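Galactose mutarotase-like protein (Clostridium acetobutylicum, PDB 3OS7) probably binds carbohydrates and, like other members of the aldose 1-epimerase family, may interconvert the alpha and beta anomers of aldose sugars. Local coordinates at residues N81-G86 with I306-N311; T118-K123 with L130-F135; V190-G195 with K271-V276; S206-W211 with S250-D255. All blocks are in the same frame, centred on the assembly; numbering follows the deposited sequence.

Contact 1. Residues N81-G86 with I306-N311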
loop_
_atom_site.group_PDB
_atom_site.type_symbol
_atom_site.label_atom_id
_atom_site.label_comp_id
_atom_site.label_asym_id
_atom_site.label_seq_id
_atom_site.Cartn_x
_atom_site.Cartn_y
_atom_site.Cartn_z
ATOM N N ASN A 81 3.675 1.805 9.096
ATOM C CA ASN A 81 4.491 1.139 10.078
ATOM C C ASN A 81 4.662 1.972 11.355
ATOM O O ASN A 81 3.818 2.857 11.644
ATOM C CB ASN A 81 5.823 0.731 9.438
ATOM C CG ASN A 81 6.339 -0.589 9.980
ATOM O OD1 ASN A 81 6.820 -0.653 11.104
ATOM N ND2 ASN A 81 6.215 -1.645 9.195
ATOM N N ARG A 82 5.746 1.731 12.093
ATOM C CA ARG A 82 5.878 2.142 13.492
ATOM C C ARG A 82 6.474 3.529 13.788
ATOM O O ARG A 82 7.365 4.009 13.095
ATOM C CB ARG A 82 6.682 1.083 14.247
ATOM C CG ARG A 82 6.009 -0.255 14.276
ATOM C CD ARG A 82 7.029 -1.338 14.522
ATOM N NE ARG A 82 6.348 -2.611 14.672
ATOM C CZ ARG A 82 6.075 -3.448 13.690
ATOM N NH1 ARG A 82 6.455 -3.200 12.444
ATOM N NH2 ARG A 82 5.431 -4.561 13.971
ATOM N N ILE A 83 5.914 4.180 14.812
ATOM C CA ILE A 83 6.535 5.325 15.461
ATOM C C ILE A 83 6.870 4.909 16.885
ATOM O O ILE A 83 5.952 4.562 17.675
ATOM C CB ILE A 83 5.624 6.582 15.509
ATOM C CG1 ILE A 83 5.058 6.955 14.126
ATOM C CG2 ILE A 83 6.349 7.782 16.198
ATOM C CD1 ILE A 83 6.067 7.196 13.052
ATOM N N ASP A 84 8.163 4.949 17.211
ATOM C CA ASP A 84 8.677 4.584 18.533
ATOM C C ASP A 84 7.970 5.281 19.693
ATOM O O ASP A 84 7.925 6.520 19.768
ATOM C CB ASP A 84 10.208 4.876 18.527
ATOM C CG ASP A 84 10.920 4.471 19.811
ATOM O OD1 ASP A 84 10.262 4.011 20.769
ATOM O OD2 ASP A 84 12.178 4.619 19.831
ATOM N N ASP A 85 7.358 4.489 20.596
ATOM C CA ASP A 85 6.633 5.040 21.765
ATOM C C ASP A 85 5.473 5.962 21.396
ATOM O O ASP A 85 4.960 6.698 22.239
ATOM C CB ASP A 85 7.598 5.769 22.745
ATOM C CG ASP A 85 8.574 4.849 23.432
ATOM O OD1 ASP A 85 8.348 3.617 23.467
ATOM O OD2 ASP A 85 9.605 5.367 23.934
ATOM N N GLY A 86 5.040 5.913 20.140
ATOM C CA GLY A 86 3.985 6.767 19.639
ATOM C C GLY A 86 4.288 8.252 19.685
ATOM O O GLY A 86 3.356 9.069 19.764
ATOM N N ILE A 306 11.516 5.632 5.692
ATOM C CA ILE A 306 11.886 4.524 6.520
ATOM C C ILE A 306 10.896 4.383 7.692
ATOM O O ILE A 306 10.221 5.344 8.095
ATOM C CB ILE A 306 13.359 4.679 7.007
ATOM C CG1 ILE A 306 13.912 3.353 7.501
ATOM C CG2 ILE A 306 13.508 5.793 8.079
ATOM C CD1 ILE A 306 15.410 3.415 7.738
ATOM N N ILE A 307 10.804 3.179 8.228
ATOM C CA ILE A 307 10.064 2.952 9.456
ATOM C C ILE A 307 10.593 3.918 10.526
ATOM O O ILE A 307 11.805 4.109 10.630
ATOM C CB ILE A 307 10.244 1.516 9.964
ATOM C CG1 ILE A 307 9.658 0.512 8.974
ATOM C CG2 ILE A 307 9.578 1.351 11.372
ATOM C CD1 ILE A 307 9.812 -0.963 9.429
ATOM N N ASN A 308 9.687 4.530 11.287
ATOM C CA ASN A 308 10.041 5.440 12.405
ATOM C C ASN A 308 10.804 6.686 11.910
ATOM O O ASN A 308 11.587 7.222 12.645
ATOM C CB ASN A 308 10.864 4.666 13.449
ATOM C CG ASN A 308 10.992 5.390 14.810
ATOM O OD1 ASN A 308 10.076 6.061 15.273
ATOM N ND2 ASN A 308 12.125 5.181 15.473
ATOM N N SER A 309 10.575 7.104 10.660
ATOM C CA SER A 309 11.361 8.167 10.014
ATOM C C SER A 309 11.462 9.491 10.809
ATOM O O SER A 309 12.510 10.113 10.792
ATOM C CB SER A 309 10.846 8.478 8.598
ATOM O OG SER A 309 9.570 9.103 8.589
ATOM N N PRO A 310 10.403 9.920 11.514
ATOM C CA PRO A 310 10.554 11.158 12.271
ATOM C C PRO A 310 11.595 11.104 13.390
ATOM O O PRO A 310 12.043 12.148 13.854
ATOM C CB PRO A 310 9.154 11.368 12.865
ATOM C CG PRO A 310 8.275 10.563 12.051
ATOM C CD PRO A 310 9.047 9.386 11.654
ATOM N N ASN A 311 11.983 9.904 13.822
ATOM C CA ASN A 311 12.900 9.750 14.948
ATOM C C ASN A 311 14.315 9.262 14.621
ATOM O O ASN A 311 15.124 9.160 15.529
ATOM C CB ASN A 311 12.283 8.772 15.967
ATOM C CG ASN A 311 11.121 9.373 16.742
ATOM O OD1 ASN A 311 11.215 10.515 17.246
ATOM N ND2 ASN A 311 10.036 8.595 16.892
HETATM O O HOH W 1 13.139 6.093 18.036
#
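With its amide carbon swung opposite the backbone N (chi1 -165°), Asn308 reaches the main chain of Asp84, while Ile307, its CG1 trans to the carbonyl carbon (chi1 -64°), lies against the amide of Asn81. Two type II beta turns meet here in the galactose mutarotase-like beta fold: Ile83-Gly86, on strand 82-90, and Ile306-Ser309, in the loop that follows strand 297-303. Asn308 OD1 accepts a bond from Asp84 N at 2.9 Å, nearly straight (172°), although the donor stands well above the carbonyl plane. Asn311 ND2 approaches Asn308 OD1 from the opposite face at 3.0 Å, so the two donors fix the rotation of this buried amide; the same nitrogen also serves Thr87 O. On the other branch, Asn308 ND2 donates to a water that gives a proton to Asp84 OD2, while Asp84 OD1 is paired with Arg216. Asn81 OD1 is likewise gripped twice, by Arg82 N at 2.8 Å and Arg82 NH1 at 2.9 Å, and Ile307 CD1 packs 3.4 Å from Asn81 OD1. Arg82 also bridges to Glu101; nearest atoms of its side chain and a bound tartrate, probably from the crystallisation liquor, are about 4 Å apart, perhaps marking the family's sugar pocket. Beside the amide network, Ile83 crosses Pro310 at about a right angle, Ile83 CD1 lying 4.0 Å from Pro310 CD.

Contact 2. Residues T118-K123 with L130-F135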
loop_
_atom_site.group_PDB
_atom_site.type_symbol
_atom_site.label_atom_id
_atom_site.label_comp_id
_atom_site.label_asym_id
_atom_site.label_seq_id
_atom_site.Cartn_x
_atom_site.Cartn_y
_atom_site.Cartn_z
ATOM N N THR A 118 -15.396 9.155 1.472
ATOM C CA THR A 118 -16.560 9.484 0.661
ATOM C C THR A 118 -16.196 9.459 -0.807
ATOM O O THR A 118 -15.046 9.701 -1.170
ATOM C CB THR A 118 -17.142 10.811 1.059
ATOM O OG1 THR A 118 -16.158 11.820 0.916
ATOM C CG2 THR A 118 -17.587 10.754 2.537
ATOM N N VAL A 119 -17.160 9.099 -1.639
ATOM C CA VAL A 119 -16.934 9.011 -3.076
ATOM C C VAL A 119 -16.890 10.425 -3.621
ATOM O O VAL A 119 -17.798 11.229 -3.386
ATOM C CB VAL A 119 -18.011 8.165 -3.773
ATOM C CG1 VAL A 119 -17.837 8.208 -5.281
ATOM C CG2 VAL A 119 -17.962 6.738 -3.288
ATOM N N HIS A 120 -15.826 10.738 -4.353
ATOM C CA HIS A 120 -15.596 12.086 -4.820
ATOM C C HIS A 120 -15.931 12.218 -6.306
ATOM O O HIS A 120 -16.456 13.255 -6.741
ATOM C CB HIS A 120 -14.143 12.466 -4.499
ATOM C CG HIS A 120 -13.742 13.810 -4.986
ATOM N ND1 HIS A 120 -14.170 14.978 -4.382
ATOM C CD2 HIS A 120 -12.951 14.182 -6.022
ATOM C CE1 HIS A 120 -13.652 16.011 -5.029
ATOM N NE2 HIS A 120 -12.900 15.555 -6.019
ATOM N N LYS A 121 -15.616 11.189 -7.089
ATOM C CA LYS A 121 -15.810 11.194 -8.530
ATOM C C LYS A 121 -15.991 9.787 -9.084
ATOM O O LYS A 121 -15.361 8.837 -8.618
ATOM C CB LYS A 121 -14.621 11.868 -9.196
ATOM C CG LYS A 121 -14.800 12.104 -10.699
ATOM C CD LYS A 121 -13.568 12.677 -11.364
ATOM C CE LYS A 121 -13.196 14.030 -10.843
ATOM N NZ LYS A 121 -12.334 14.730 -11.839
ATOM N N LYS A 122 -16.868 9.669 -10.067
ATOM C CA LYS A 122 -17.064 8.459 -10.842
ATOM C C LYS A 122 -17.214 8.915 -12.276
ATOM O O LYS A 122 -18.065 9.769 -12.562
ATOM C CB LYS A 122 -18.343 7.715 -10.419
ATOM C CG LYS A 122 -18.337 7.218 -9.018
ATOM C CD LYS A 122 -19.656 6.483 -8.671
ATOM C CE LYS A 122 -20.913 7.401 -8.612
ATOM N NZ LYS A 122 -22.165 6.542 -8.721
ATOM N N LYS A 123 -16.370 8.409 -13.173
ATOM C CA LYS A 123 -16.400 8.851 -14.556
ATOM C C LYS A 123 -15.893 7.779 -15.476
ATOM O O LYS A 123 -14.828 7.198 -15.217
ATOM C CB LYS A 123 -15.489 10.081 -14.695
ATOM C CG LYS A 123 -15.369 10.714 -16.091
ATOM C CD LYS A 123 -14.626 12.067 -15.942
ATOM C CE LYS A 123 -14.633 12.913 -17.209
ATOM N NZ LYS A 123 -13.525 12.537 -18.100
ATOM N N LEU A 130 -12.772 5.755 -13.973
ATOM C CA LEU A 130 -12.161 6.541 -12.919
ATOM C C LEU A 130 -13.067 6.614 -11.687
ATOM O O LEU A 130 -14.250 6.981 -11.782
ATOM C CB LEU A 130 -11.850 7.959 -13.425
ATOM C CG LEU A 130 -11.263 8.963 -12.433
ATOM C CD1 LEU A 130 -9.863 8.571 -12.079
ATOM C CD2 LEU A 130 -11.259 10.378 -12.975
ATOM N N VAL A 131 -12.512 6.224 -10.538
ATOM C CA VAL A 131 -13.191 6.352 -9.252
ATOM C C VAL A 131 -12.252 7.023 -8.264
ATOM O O VAL A 131 -11.091 6.607 -8.091
ATOM C CB VAL A 131 -13.613 5.008 -8.720
ATOM C CG1 VAL A 131 -14.178 5.159 -7.301
ATOM C CG2 VAL A 131 -14.633 4.341 -9.635
ATOM N N GLU A 132 -12.730 8.073 -7.620
ATOM C CA GLU A 132 -11.936 8.798 -6.629
ATOM C C GLU A 132 -12.675 8.850 -5.313
ATOM O O GLU A 132 -13.892 9.095 -5.288
ATOM C CB GLU A 132 -11.643 10.239 -7.093
ATOM C CG GLU A 132 -10.950 10.320 -8.448
ATOM C CD GLU A 132 -10.464 11.736 -8.802
ATOM O OE1 GLU A 132 -11.024 12.710 -8.265
ATOM O OE2 GLU A 132 -9.514 11.854 -9.610
ATOM N N VAL A 133 -11.939 8.646 -4.227
ATOM C CA VAL A 133 -12.484 8.726 -2.876
ATOM C C VAL A 133 -11.637 9.711 -2.111
ATOM O O VAL A 133 -10.454 9.872 -2.391
ATOM C CB VAL A 133 -12.511 7.345 -2.127
ATOM C CG1 VAL A 133 -13.539 6.414 -2.785
ATOM C CG2 VAL A 133 -11.084 6.699 -2.064
ATOM N N VAL A 134 -12.247 10.396 -1.164
ATOM C CA VAL A 134 -11.522 11.312 -0.309
ATOM C C VAL A 134 -11.808 11.073 1.159
ATOM O O VAL A 134 -12.853 10.520 1.537
ATOM C CB VAL A 134 -11.847 12.792 -0.622
ATOM C CG1 VAL A 134 -11.400 13.160 -2.037
ATOM C CG2 VAL A 134 -13.316 13.083 -0.416
ATOM N N PHE A 135 -10.840 11.452 1.971
ATOM C CA PHE A 135 -10.974 11.465 3.413
ATOM C C PHE A 135 -10.694 12.872 3.909
ATOM O O PHE A 135 -9.589 13.382 3.733
ATOM C CB PHE A 135 -9.963 10.537 4.068
ATOM C CG PHE A 135 -10.093 10.517 5.568
ATOM C CD1 PHE A 135 -11.152 9.866 6.169
ATOM C CD2 PHE A 135 -9.225 11.199 6.353
ATOM C CE1 PHE A 135 -11.302 9.880 7.530
ATOM C CE2 PHE A 135 -9.373 11.235 7.728
ATOM C CZ PHE A 135 -10.400 10.576 8.315
HETATM O O HOH W 2 -9.750 13.458 -11.536
#
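Thr118-Lys123 and Leu130-Phe135 pair antiparallel, their axes 149° apart in direction, with Thr118 and Val134 exchanging two backbone bonds at one end and Lys123 and Leu130 two more at the other. They form a beta hairpin interrupted by a classic beta bulge: His120 and Lys121 both face Glu132. His120 N lies 2.7 Å from Glu132 O, and Lys121 N is bonded to Glu132 O at the longer distance of 3.3 Å. Both donors reach Glu132 O from the same side of its plane, and the register moves by one residue. The extra residue brings the side chains of His120 and Lys121 out alongside that of Glu132, all three pointing the same way. His120, with its ring opposite the backbone N (chi1 177°), lies almost coplanar with the carboxylate, and Glu132 OE1 meets the ring edge 3.3 Å from His120 CD2. On the other flank, Lys121 bends at its third torsion (-63°), leaving Lys121 CE 3.6 Å from Glu132 OE1 but its ammonium beyond salt-bridge range. A water instead joins Lys121 NZ to Glu132 OE2, which is also bonded to Ser156 of the next strand, 151-160. Lys121 CD packs on Leu130 CD2 at 3.6 Å. At the far side of the bulge, Val134 sends its two methyls in separate directions: Val134 CG1 lies 3.8 Å from His120 CB, and Val134 CG2 lies 3.4 Å from Thr118 OG1.

Contact 3. Residues V190-G195 with K271-V276. With EDO (1,2-ethanediol), chain I.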
loop_
_atom_site.group_PDB
_atom_site.type_symbol
_atom_site.label_atom_id
_atom_site.label_comp_id
_atom_site.label_asym_id
_atom_site.label_seq_id
_atom_site.Cartn_x
_atom_site.Cartn_y
_atom_site.Cartn_z
ATOM N N VAL A 190 -1.016 -15.086 -3.464
ATOM C CA VAL A 190 0.071 -15.941 -3.911
ATOM C C VAL A 190 -0.346 -17.407 -3.649
ATOM O O VAL A 190 -0.228 -17.882 -2.535
ATOM C CB VAL A 190 1.398 -15.624 -3.163
ATOM C CG1 VAL A 190 2.523 -16.483 -3.686
ATOM C CG2 VAL A 190 1.773 -14.121 -3.247
ATOM N N PRO A 191 -0.857 -18.120 -4.664
ATOM C CA PRO A 191 -0.945 -17.795 -6.067
ATOM C C PRO A 191 -2.097 -16.844 -6.418
ATOM O O PRO A 191 -3.056 -16.701 -5.660
ATOM C CB PRO A 191 -1.195 -19.171 -6.710
ATOM C CG PRO A 191 -2.058 -19.843 -5.751
ATOM C CD PRO A 191 -1.483 -19.442 -4.395
ATOM N N PHE A 192 -2.014 -16.279 -7.605
ATOM C CA PHE A 192 -3.009 -15.340 -8.111
ATOM C C PHE A 192 -3.826 -15.911 -9.278
ATOM O O PHE A 192 -4.677 -15.230 -9.849
ATOM C CB PHE A 192 -2.332 -14.025 -8.493
ATOM C CG PHE A 192 -1.150 -14.181 -9.447
ATOM C CD1 PHE A 192 -1.353 -14.503 -10.771
ATOM C CD2 PHE A 192 0.152 -13.979 -9.008
ATOM C CE1 PHE A 192 -0.289 -14.626 -11.638
ATOM C CE2 PHE A 192 1.215 -14.121 -9.881
ATOM C CZ PHE A 192 0.992 -14.428 -11.195
ATOM N N ILE A 193 -3.588 -17.181 -9.614
ATOM C CA ILE A 193 -4.336 -17.844 -10.671
ATOM C C ILE A 193 -4.701 -19.253 -10.205
ATOM O O ILE A 193 -3.981 -19.858 -9.417
ATOM C CB ILE A 193 -3.526 -17.837 -11.999
ATOM C CG1 ILE A 193 -4.370 -18.364 -13.160
ATOM C CG2 ILE A 193 -2.206 -18.620 -11.863
ATOM C CD1 ILE A 193 -3.946 -17.803 -14.505
ATOM N N GLU A 194 -5.846 -19.753 -10.673
ATOM C CA GLU A 194 -6.273 -21.125 -10.342
ATOM C C GLU A 194 -5.406 -22.164 -11.055
ATOM O O GLU A 194 -4.834 -21.906 -12.119
ATOM C CB GLU A 194 -7.749 -21.339 -10.713
ATOM C CG GLU A 194 -8.512 -22.122 -9.670
ATOM C CD GLU A 194 -8.846 -21.275 -8.456
ATOM O OE1 GLU A 194 -7.932 -21.015 -7.633
ATOM O OE2 GLU A 194 -10.029 -20.871 -8.332
ATOM N N GLY A 195 -5.293 -23.342 -10.458
ATOM C CA GLY A 195 -4.503 -24.416 -11.050
ATOM C C GLY A 195 -3.015 -24.188 -10.907
ATOM O O GLY A 195 -2.209 -24.712 -11.683
ATOM N N LYS A 271 2.447 -20.627 -15.200
ATOM C CA LYS A 271 1.323 -20.073 -15.968
ATOM C C LYS A 271 1.739 -18.956 -16.932
ATOM O O LYS A 271 0.894 -18.291 -17.518
ATOM C CB LYS A 271 0.262 -19.574 -14.989
ATOM C CG LYS A 271 -0.314 -20.676 -14.124
ATOM C CD LYS A 271 -1.122 -21.645 -14.994
ATOM C CE LYS A 271 -1.868 -22.685 -14.184
ATOM N NZ LYS A 271 -2.751 -23.487 -15.099
ATOM N N ASN A 272 3.043 -18.763 -17.103
ATOM C CA ASN A 272 3.591 -17.720 -17.977
ATOM C C ASN A 272 3.003 -16.317 -17.748
ATOM O O ASN A 272 2.833 -15.544 -18.699
ATOM C CB ASN A 272 3.460 -18.067 -19.475
ATOM C CG ASN A 272 4.509 -17.331 -20.315
ATOM O OD1 ASN A 272 5.700 -17.491 -20.073
ATOM N ND2 ASN A 272 4.076 -16.490 -21.253
ATOM N N THR A 273 2.730 -16.011 -16.494
ATOM C CA THR A 273 2.116 -14.742 -16.106
ATOM C C THR A 273 2.871 -14.061 -14.967
ATOM O O THR A 273 3.286 -14.699 -14.010
ATOM C CB THR A 273 0.661 -15.004 -15.632
ATOM O OG1 THR A 273 -0.015 -15.794 -16.616
ATOM C CG2 THR A 273 -0.119 -13.693 -15.401
ATOM N N ARG A 274 2.982 -12.728 -15.069
ATOM C CA ARG A 274 3.636 -11.889 -14.070
ATOM C C ARG A 274 2.637 -10.823 -13.610
ATOM O O ARG A 274 1.992 -10.194 -14.454
ATOM C CB ARG A 274 4.848 -11.194 -14.703
ATOM C CG ARG A 274 5.550 -10.283 -13.778
ATOM C CD ARG A 274 6.657 -9.522 -14.444
ATOM N NE ARG A 274 7.704 -10.415 -14.903
ATOM C CZ ARG A 274 7.994 -10.687 -16.161
ATOM N NH1 ARG A 274 7.301 -10.147 -17.142
ATOM N NH2 ARG A 274 8.976 -11.559 -16.433
ATOM N N VAL A 275 2.512 -10.637 -12.295
ATOM C CA VAL A 275 1.786 -9.503 -11.721
ATOM C C VAL A 275 2.806 -8.424 -11.396
ATOM O O VAL A 275 3.831 -8.704 -10.788
ATOM C CB VAL A 275 0.998 -9.885 -10.451
ATOM C CG1 VAL A 275 0.512 -8.629 -9.723
ATOM C CG2 VAL A 275 -0.200 -10.813 -10.834
ATOM N N VAL A 276 2.560 -7.214 -11.881
ATOM C CA VAL A 276 3.514 -6.114 -11.717
ATOM C C VAL A 276 2.931 -5.012 -10.835
ATOM O O VAL A 276 1.792 -4.564 -11.049
ATOM C CB VAL A 276 3.912 -5.503 -13.083
ATOM C CG1 VAL A 276 4.937 -4.385 -12.881
ATOM C CG2 VAL A 276 4.460 -6.569 -14.047
HETATM C C1 EDO I . -6.407 -16.747 -5.695
HETATM O O1 EDO I . -7.628 -16.852 -4.964
HETATM C C2 EDO I . -6.161 -18.064 -6.403
HETATM O O2 EDO I . -7.093 -18.171 -7.483
#
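A methyl of Val275 sits almost exactly over the centre of the Phe192 ring: Val275 CG2 is 3.5 Å from the ring centroid and only 5° off its normal, a CH-pi contact over the ring centre. It joins the loop after strand 178-189 to side chains of strand 273-279 in the mutarotase beta fold, with no hydrogen bond crossing between the two segments. Phe192 follows Pro191, which has a cis peptide bond before it, and its ring takes the crowded position between backbone N and carbonyl carbon (chi1 53°), from where it extends to meet the valine coming from the opposite direction. Thr273 borders the same ring at its edge, with Thr273 O lying near the ring plane 3.6 Å from Phe192 CZ and Thr273 CG2 at 3.9 Å from Phe192 CE1. The hydroxyl of Thr273 turns back to its own segment and donates to Lys271 O at 2.8 Å. Asn272 and Thr273 form a G1 beta bulge facing Asp268, where the strand begins. Beside the loop, an ethanediol, probably from the crystallisation liquor, donates through its O2 to Glu194 OE1 at 3.0 Å. The aliphatic part of Lys271 runs over the loop's end, Lys271 CE approaching Gly195 O to 3.2 Å.

Contact 4. Residues S206-W211 with S250-D255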
loop_
_atom_site.group_PDB
_atom_site.type_symbol
_atom_site.label_atom_id
_atom_site.label_comp_id
_atom_site.label_asym_id
_atom_site.label_seq_id
_atom_site.Cartn_x
_atom_site.Cartn_y
_atom_site.Cartn_z
ATOM N N SER A 206 12.829 -4.193 -6.530
ATOM C CA SER A 206 13.991 -3.367 -6.924
ATOM C C SER A 206 14.666 -2.764 -5.687
ATOM O O SER A 206 14.633 -1.561 -5.472
ATOM C CB SER A 206 13.550 -2.286 -7.927
ATOM O OG SER A 206 12.552 -1.432 -7.396
ATOM N N ILE A 207 15.263 -3.634 -4.871
ATOM C CA ILE A 207 15.844 -3.236 -3.616
ATOM C C ILE A 207 17.214 -2.615 -3.812
ATOM O O ILE A 207 17.939 -2.971 -4.740
ATOM C CB ILE A 207 15.937 -4.414 -2.623
ATOM C CG1 ILE A 207 16.810 -5.555 -3.172
ATOM C CG2 ILE A 207 14.530 -4.905 -2.263
ATOM C CD1 ILE A 207 17.162 -6.678 -2.135
ATOM N N ASP A 208 17.533 -1.682 -2.920
ATOM C CA ASP A 208 18.833 -1.043 -2.827
ATOM C C ASP A 208 19.576 -1.656 -1.641
ATOM O O ASP A 208 20.399 -2.542 -1.834
ATOM C CB ASP A 208 18.627 0.473 -2.661
ATOM C CG ASP A 208 19.925 1.263 -2.722
ATOM O OD1 ASP A 208 21.005 0.668 -2.944
ATOM O OD2 ASP A 208 19.837 2.504 -2.581
ATOM N N LYS A 209 19.226 -1.256 -0.414
ATOM C CA LYS A 209 19.855 -1.801 0.780
ATOM C C LYS A 209 18.814 -2.421 1.707
ATOM O O LYS A 209 17.631 -2.052 1.692
ATOM C CB LYS A 209 20.644 -0.705 1.543
ATOM C CG LYS A 209 21.778 -0.094 0.716
ATOM C CD LYS A 209 22.699 0.736 1.546
ATOM C CE LYS A 209 22.148 2.122 1.747
ATOM N NZ LYS A 209 22.958 2.906 2.723
ATOM N N PHE A 210 19.275 -3.385 2.489
ATOM C CA PHE A 210 18.529 -3.942 3.606
ATOM C C PHE A 210 18.772 -3.095 4.869
ATOM O O PHE A 210 19.910 -2.692 5.133
ATOM C CB PHE A 210 19.023 -5.366 3.820
ATOM C CG PHE A 210 18.454 -6.033 5.032
ATOM C CD1 PHE A 210 17.136 -6.404 5.057
ATOM C CD2 PHE A 210 19.249 -6.280 6.150
ATOM C CE1 PHE A 210 16.593 -7.029 6.143
ATOM C CE2 PHE A 210 18.709 -6.908 7.269
ATOM C CZ PHE A 210 17.356 -7.288 7.255
ATOM N N TRP A 211 17.725 -2.885 5.671
ATOM C CA TRP A 211 17.799 -2.069 6.901
ATOM C C TRP A 211 17.441 -2.959 8.082
ATOM O O TRP A 211 16.330 -3.520 8.150
ATOM C CB TRP A 211 16.870 -0.861 6.796
ATOM C CG TRP A 211 17.324 0.065 5.731
ATOM C CD1 TRP A 211 17.136 -0.082 4.374
ATOM C CD2 TRP A 211 18.092 1.253 5.897
ATOM N NE1 TRP A 211 17.728 0.946 3.695
ATOM C CE2 TRP A 211 18.324 1.787 4.596
ATOM C CE3 TRP A 211 18.606 1.937 7.015
ATOM C CZ2 TRP A 211 19.040 2.943 4.386
ATOM C CZ3 TRP A 211 19.321 3.136 6.794
ATOM C CH2 TRP A 211 19.527 3.614 5.494
ATOM N N SER A 250 15.371 -0.289 1.381
ATOM C CA SER A 250 15.230 0.875 0.506
ATOM C C SER A 250 15.061 0.420 -0.942
ATOM O O SER A 250 15.446 -0.685 -1.301
ATOM C CB SER A 250 16.403 1.834 0.663
ATOM O OG SER A 250 17.639 1.163 0.616
ATOM N N LEU A 251 14.533 1.308 -1.775
ATOM C CA LEU A 251 14.261 1.017 -3.174
ATOM C C LEU A 251 15.172 1.807 -4.088
ATOM O O LEU A 251 15.622 2.902 -3.751
ATOM C CB LEU A 251 12.826 1.390 -3.516
ATOM C CG LEU A 251 11.736 0.528 -2.839
ATOM C CD1 LEU A 251 10.360 1.078 -3.185
ATOM C CD2 LEU A 251 11.880 -0.922 -3.271
ATOM N N LYS A 252 15.398 1.267 -5.272
ATOM C CA LYS A 252 16.082 1.991 -6.338
ATOM C C LYS A 252 15.413 1.643 -7.652
ATOM O O LYS A 252 14.578 0.723 -7.703
ATOM C CB LYS A 252 17.565 1.641 -6.368
ATOM C CG LYS A 252 17.843 0.166 -6.634
ATOM C CD LYS A 252 19.347 -0.155 -6.810
ATOM C CE LYS A 252 19.500 -1.549 -7.391
ATOM N NZ LYS A 252 20.909 -2.006 -7.317
ATOM N N ASP A 253 15.737 2.399 -8.701
ATOM C CA ASP A 253 15.397 1.997 -10.061
ATOM C C ASP A 253 16.355 0.936 -10.599
ATOM O O ASP A 253 17.557 0.920 -10.289
ATOM C CB ASP A 253 15.426 3.174 -11.063
ATOM C CG ASP A 253 14.473 4.310 -10.716
ATOM O OD1 ASP A 253 13.609 4.216 -9.804
ATOM O OD2 ASP A 253 14.626 5.350 -11.380
ATOM N N ILE A 254 15.797 0.033 -11.389
ATOM C CA ILE A 254 16.532 -0.937 -12.164
ATOM C C ILE A 254 16.136 -0.807 -13.631
ATOM O O ILE A 254 15.166 -0.143 -13.961
ATOM C CB ILE A 254 16.277 -2.386 -11.704
ATOM C CG1 ILE A 254 14.789 -2.772 -11.841
ATOM C CG2 ILE A 254 16.799 -2.583 -10.294
ATOM C CD1 ILE A 254 14.505 -4.235 -11.594
ATOM N N ASP A 255 16.907 -1.419 -14.510
ATOM C CA ASP A 255 16.591 -1.387 -15.944
ATOM C C ASP A 255 15.910 -2.683 -16.333
ATOM O O ASP A 255 16.434 -3.735 -16.066
ATOM C CB ASP A 255 17.869 -1.219 -16.781
ATOM C CG ASP A 255 18.574 0.086 -16.492
ATOM O OD1 ASP A 255 17.891 1.162 -16.485
ATOM O OD2 ASP A 255 19.805 0.016 -16.228
HETATM O O HOH W 3 20.837 -3.444 -4.416
HETATM O O HOH W 4 19.489 2.867 0.260
HETATM O O HOH W 5 18.119 4.156 -3.586
#
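Ser250 meets three residues of 206-211 at once. Its backbone N donates to Lys209 O and its carbonyl accepts Asp208 N at 2.8 Å, while its hydroxyl, set between backbone N and carbonyl carbon (chi1 48°), accepts two further N-H bonds: Lys209 N lies 3.1 Å from Ser250 OG, and Trp211 NE1 lies 3.1 Å from it as well. The indole bond is nearly straight (175°) with the oxygen exactly in the ring plane, which holds Trp211 by its edge; a tetraethylene glycol lies about 3 Å from the serine side chain. Leu251 pairs with Ile207 as a non-hydrogen-bonded pair whose side chains diverge, and Leu251 CD2 curls back to 3.6 Å from Ser206 O. Lys252 N donates to Ser206 O, and Ser206 OG returns a bond to Lys252 O at 3.0 Å, nearly along the C=O axis; Ser206 OG is also hydrogen-bonded to the backbone N of Gly263. A water links Lys252 NZ to the carbonyls of Ile207 and Asp208. Ile254 CG2 lies 4.0 Å from Ser206 CB. In this antiparallel strand pair of the mutarotase fold, Asp208 and Lys209 facing the single Ser250 resemble a beta bulge, the serine hydroxyl taking the second N-H.

Overall arrangement
Contacts 1 and 4 are the only two that touch, Ile306 CD1 packing 3.6 Å from Trp211 CE3, so the turn at 306-309 rests on the tryptophan held by Ser250; their centres are 21 Å apart. The tartrate near Arg82 in contact 1 may hint at the family's sugar pocket, whereas glycol near Pro310 and near Ser250 is probably from the crystallisation liquor. Contact 2 lies on the other side of the chain's centre from contact 4, with 33 Å between centres, and contact 3 is similarly opposite contact 1, at 34 Å. Contacts 3 and 4 come closer, about 10 Å between nearest atoms, and strand 263-268 pairs with both 201-213 and 273-279, bridging them.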